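Local coordinates for protein aspartate carbamoyltransferase (Leishmania major, PDB 7K46) that probably catalyses transfer of the carbamoyl group from carbamoyl phosphate to L-aspartate, giving N-carbamoyl-L-aspartate for pyrimidine synthesis, at residues Q20-R23 with A24-D27; G226-P229 with E230-A233. All coordinates share one frame; numbering follows the deposited sequence.

Overall arrangement
Contacts 1 and 2 are both helix N-termini with an N-cap, S22 or T228, and a hydrophobic staple, but they begin different helices in different domains: 23-41 in the carbamoyl-phosphate binding part and 229-234 in the aspartate binding part. Their centres lie 32 Å apart and their nearest atoms about 22 Å apart, so they do not touch. Each is partly buried: F21 and I26 pack on helix 142-156, L227 and I231 on strand 191-195. Contact 1 is the more polar, with a reciprocal capping box and a salt bridge. Contact 2, farther from the chain centre, has a threonine cap without a return bond, I231 standing at the place of D25.

Contact 1: residues Q20-R23 with A24-D27; sequences QFSR and ADID
S22 and D25 face each other across the first turn of helix 23-41, where an extended approach through F21 and S22 turns helical at R23 and the carbonyls of S22 and R23 accept from I26 N and D27 N. The second of these bonds is short, 2.8 Å from D27 N to R23 O, and nearly straight. S22 holds its OG between its own backbone N and carbonyl carbon (chi1 63°), which turns the oxygen into the opening turn to accept from D25 N at 3.0 Å. D25 answers: its OD2 takes the S22 N-H at 2.9 Å, a nearly linear bond that reaches the oxygen from above the carboxylate plane. The two exchanged bonds make a capping box, with S22 as N-cap, and they give partners to D25 N, in the first turn, and to S22 N just before it. The other carboxylate oxygen of D25, OD1, is bonded to S9 OG, so both ends of the group are held. The same OD2 lies at the edge of the F21 ring, 3.9 Å from CD1, with ring and carboxylate planes almost perpendicular; Q20 CG covers one ring face. F21 CB also meets I26 CG1 at 4.1 Å, a hydrophobic staple beside the box, and both side chains pack on L146 of helix 142-156. R23, next after the cap, reaches along the helix to D27, one turn on: CG is anti to the backbone N (chi1 168°) and the chain bends at chi2, bringing NE to D27 OD1 at 2.8 Å in a salt bridge. D27 OD1 lies in the guanidinium plane, and NE comes to its syn side, somewhat out of the carboxylate plane. R23 NH2 also pairs with D160, and NH1 with N186 O.

Contact 2: residues G226-P229 with E230-A233; sequences GLTP and EIVA
T228 is the N-cap of the short helix 229-234, which follows strand 220-224 at the edge of the parallel sheet of the aspartate binding domain. T228 OG1 accepts from I231 N at 3.2 Å with a nearly straight N-H, because chi1 of 66° sets the hydroxyl oxygen between the backbone N and the carbonyl carbon, facing the first turn. The carbonyl of the same residue takes V232 N at 3.0 Å, so T228 receives two helix amides, one on its side chain and one on its backbone. P229 holds the first helical position, and its O accepts from A233 N at 2.9 Å. E230 bends at chi2 and brings OE1 back over the start of the helix, 3.7 Å from P229 CD, the two side chains lying alongside and pointing the same way. T228 N is buried without a partner. On the inner side, L227 touches I231 CG2 through CD2 at 4.3 Å and V232 CG2 through CB at 4.2 Å. The apolar group extends onto strand 191-195, where L227 and I231 meet I195 and I231 also meets Y193. With T228 as N-cap, proline at the first helical position and L227 against V232, this is a capped helix N-terminus with a hydrophobic staple, at the edge of a Rossmann-like parallel sheet.

Contact 1: residues Q20-R23 with A24-D27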
loop_
_atom_site.group_PDB
_atom_site.type_symbol
_atom_site.label_atom_id
_atom_site.label_comp_id
_atom_site.label_asym_id
_atom_site.label_seq_id
_atom_site.Cartn_x
_atom_site.Cartn_y
_atom_site.Cartn_z
ATOM N N GLN A 20 -18.832 2.473 24.586
ATOM C CA GLN A 20 -18.604 3.867 24.937
ATOM C C GLN A 20 -19.647 4.809 24.332
ATOM O O GLN A 20 -19.651 5.998 24.668
ATOM C CB GLN A 20 -17.168 4.289 24.559
ATOM C CG GLN A 20 -16.879 4.475 23.105
ATOM C CD GLN A 20 -15.395 4.732 22.848
ATOM O OE1 GLN A 20 -14.539 3.860 23.060
ATOM N NE2 GLN A 20 -15.087 5.939 22.405
ATOM N N PHE A 21 -20.568 4.307 23.512
ATOM C CA PHE A 21 -21.576 5.139 22.863
ATOM C C PHE A 21 -22.936 5.036 23.548
ATOM O O PHE A 21 -23.331 3.960 24.006
ATOM C CB PHE A 21 -21.714 4.739 21.400
ATOM C CG PHE A 21 -20.440 4.913 20.621
ATOM C CD1 PHE A 21 -19.862 6.172 20.490
ATOM C CD2 PHE A 21 -19.809 3.825 20.047
ATOM C CE1 PHE A 21 -18.672 6.347 19.771
ATOM C CE2 PHE A 21 -18.620 3.989 19.322
ATOM C CZ PHE A 21 -18.058 5.248 19.189
ATOM N N SER A 22 -23.655 6.158 23.594
ATOM C CA SER A 22 -25.049 6.158 24.014
ATOM C C SER A 22 -25.947 5.738 22.854
ATOM O O SER A 22 -25.526 5.702 21.698
ATOM C CB SER A 22 -25.463 7.543 24.497
ATOM O OG SER A 22 -25.378 8.462 23.427
ATOM N N ARG A 23 -27.214 5.436 23.168
ATOM C CA ARG A 23 -28.178 5.179 22.100
ATOM C C ARG A 23 -28.279 6.383 21.166
ATOM O O ARG A 23 -28.334 6.223 19.940
ATOM C CB ARG A 23 -29.545 4.820 22.693
ATOM C CG ARG A 23 -30.694 4.818 21.690
ATOM C CD ARG A 23 -30.516 3.769 20.589
ATOM N NE ARG A 23 -31.640 3.783 19.654
ATOM C CZ ARG A 23 -32.759 3.085 19.802
ATOM N NH1 ARG A 23 -32.928 2.251 20.817
ATOM N NH2 ARG A 23 -33.740 3.234 18.917
ATOM N N ALA A 24 -28.240 7.600 21.728
ATOM C CA ALA A 24 -28.270 8.806 20.903
ATOM C C ALA A 24 -27.074 8.875 19.960
ATOM O O ALA A 24 -27.230 9.260 18.793
ATOM C CB ALA A 24 -28.329 10.059 21.782
ATOM N N ASP A 25 -25.872 8.522 20.447
ATOM C CA ASP A 25 -24.689 8.458 19.580
ATOM C C ASP A 25 -24.907 7.479 18.433
ATOM O O ASP A 25 -24.536 7.746 17.282
ATOM C CB ASP A 25 -23.444 8.004 20.355
ATOM C CG ASP A 25 -22.963 8.993 21.413
ATOM O OD1 ASP A 25 -23.133 10.232 21.268
ATOM O OD2 ASP A 25 -22.358 8.495 22.394
ATOM N N ILE A 26 -25.453 6.306 18.748
ATOM C CA ILE A 26 -25.660 5.277 17.734
ATOM C C ILE A 26 -26.680 5.742 16.703
ATOM O O ILE A 26 -26.464 5.599 15.489
ATOM C CB ILE A 26 -26.075 3.952 18.401
ATOM C CG1 ILE A 26 -24.927 3.430 19.283
ATOM C CG2 ILE A 26 -26.484 2.913 17.348
ATOM C CD1 ILE A 26 -25.318 2.257 20.170
ATOM N N ASP A 27 -27.803 6.308 17.169
ATOM C CA ASP A 27 -28.786 6.902 16.258
ATOM C C ASP A 27 -28.118 7.900 15.321
ATOM O O ASP A 27 -28.371 7.910 14.111
ATOM C CB ASP A 27 -29.898 7.628 17.031
ATOM C CG ASP A 27 -30.786 6.701 17.844
ATOM O OD1 ASP A 27 -30.854 5.494 17.552
ATOM O OD2 ASP A 27 -31.444 7.212 18.778
HETATM O O HOH W 1 -34.082 5.143 16.498
#

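Contact 2: residues G226-P229 with E230-A233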
loop_
_atom_site.group_PDB
_atom_site.type_symbol
_atom_site.label_atom_id
_atom_site.label_comp_id
_atom_site.label_asym_id
_atom_site.label_seq_id
_atom_site.Cartn_x
_atom_site.Cartn_y
_atom_site.Cartn_z
ATOM N N GLY A 226 -30.410 -25.921 18.260
ATOM C CA GLY A 226 -30.529 -25.930 16.816
ATOM C C GLY A 226 -31.700 -25.088 16.373
ATOM O O GLY A 226 -32.572 -24.736 17.171
ATOM N N LEU A 227 -31.692 -24.749 15.086
ATOM C CA LEU A 227 -32.812 -24.054 14.476
ATOM C C LEU A 227 -33.960 -25.026 14.246
ATOM O O LEU A 227 -33.756 -26.223 14.039
ATOM C CB LEU A 227 -32.398 -23.417 13.143
ATOM C CG LEU A 227 -31.357 -22.303 13.202
ATOM C CD1 LEU A 227 -30.827 -21.938 11.801
ATOM C CD2 LEU A 227 -31.953 -21.081 13.895
ATOM N N THR A 228 -35.173 -24.495 14.304
ATOM C CA THR A 228 -36.407 -25.213 14.032
ATOM C C THR A 228 -37.282 -24.308 13.191
ATOM O O THR A 228 -37.079 -23.083 13.169
ATOM C CB THR A 228 -37.154 -25.577 15.325
ATOM O OG1 THR A 228 -37.600 -24.365 15.945
ATOM C CG2 THR A 228 -36.256 -26.343 16.297
ATOM N N PRO A 229 -38.281 -24.857 12.492
ATOM C CA PRO A 229 -39.186 -23.988 11.729
ATOM C C PRO A 229 -39.852 -22.928 12.588
ATOM O O PRO A 229 -40.073 -21.807 12.114
ATOM C CB PRO A 229 -40.212 -24.974 11.147
ATOM C CG PRO A 229 -39.480 -26.261 11.069
ATOM C CD PRO A 229 -38.608 -26.283 12.297
ATOM N N GLU A 230 -40.163 -23.250 13.848
ATOM C CA GLU A 230 -40.827 -22.290 14.723
ATOM C C GLU A 230 -39.901 -21.135 15.080
ATOM O O GLU A 230 -40.319 -19.970 15.069
ATOM C CB GLU A 230 -41.325 -22.991 15.991
ATOM C CG GLU A 230 -42.451 -23.990 15.750
ATOM C CD GLU A 230 -41.993 -25.288 15.078
ATOM O OE1 GLU A 230 -40.809 -25.680 15.221
ATOM O OE2 GLU A 230 -42.830 -25.921 14.399
ATOM N N ILE A 231 -38.638 -21.428 15.392
ATOM C CA ILE A 231 -37.695 -20.356 15.703
ATOM C C ILE A 231 -37.452 -19.491 14.472
ATOM O O ILE A 231 -37.467 -18.255 14.546
ATOM C CB ILE A 231 -36.375 -20.933 16.249
ATOM C CG1 ILE A 231 -36.587 -21.550 17.633
ATOM C CG2 ILE A 231 -35.299 -19.844 16.296
ATOM C CD1 ILE A 231 -35.380 -22.330 18.152
ATOM N N VAL A 232 -37.208 -20.134 13.324
ATOM C CA VAL A 232 -36.948 -19.408 12.080
ATOM C C VAL A 232 -38.114 -18.477 11.752
ATOM O O VAL A 232 -37.921 -17.296 11.434
ATOM C CB VAL A 232 -36.676 -20.402 10.938
ATOM C CG1 VAL A 232 -36.677 -19.692 9.585
ATOM C CG2 VAL A 232 -35.343 -21.131 11.180
ATOM N N ALA A 233 -39.343 -18.993 11.862
ATOM C CA ALA A 233 -40.531 -18.217 11.511
ATOM C C ALA A 233 -40.699 -16.993 12.398
ATOM O O ALA A 233 -41.315 -16.005 11.980
ATOM C CB ALA A 233 -41.779 -19.098 11.602
#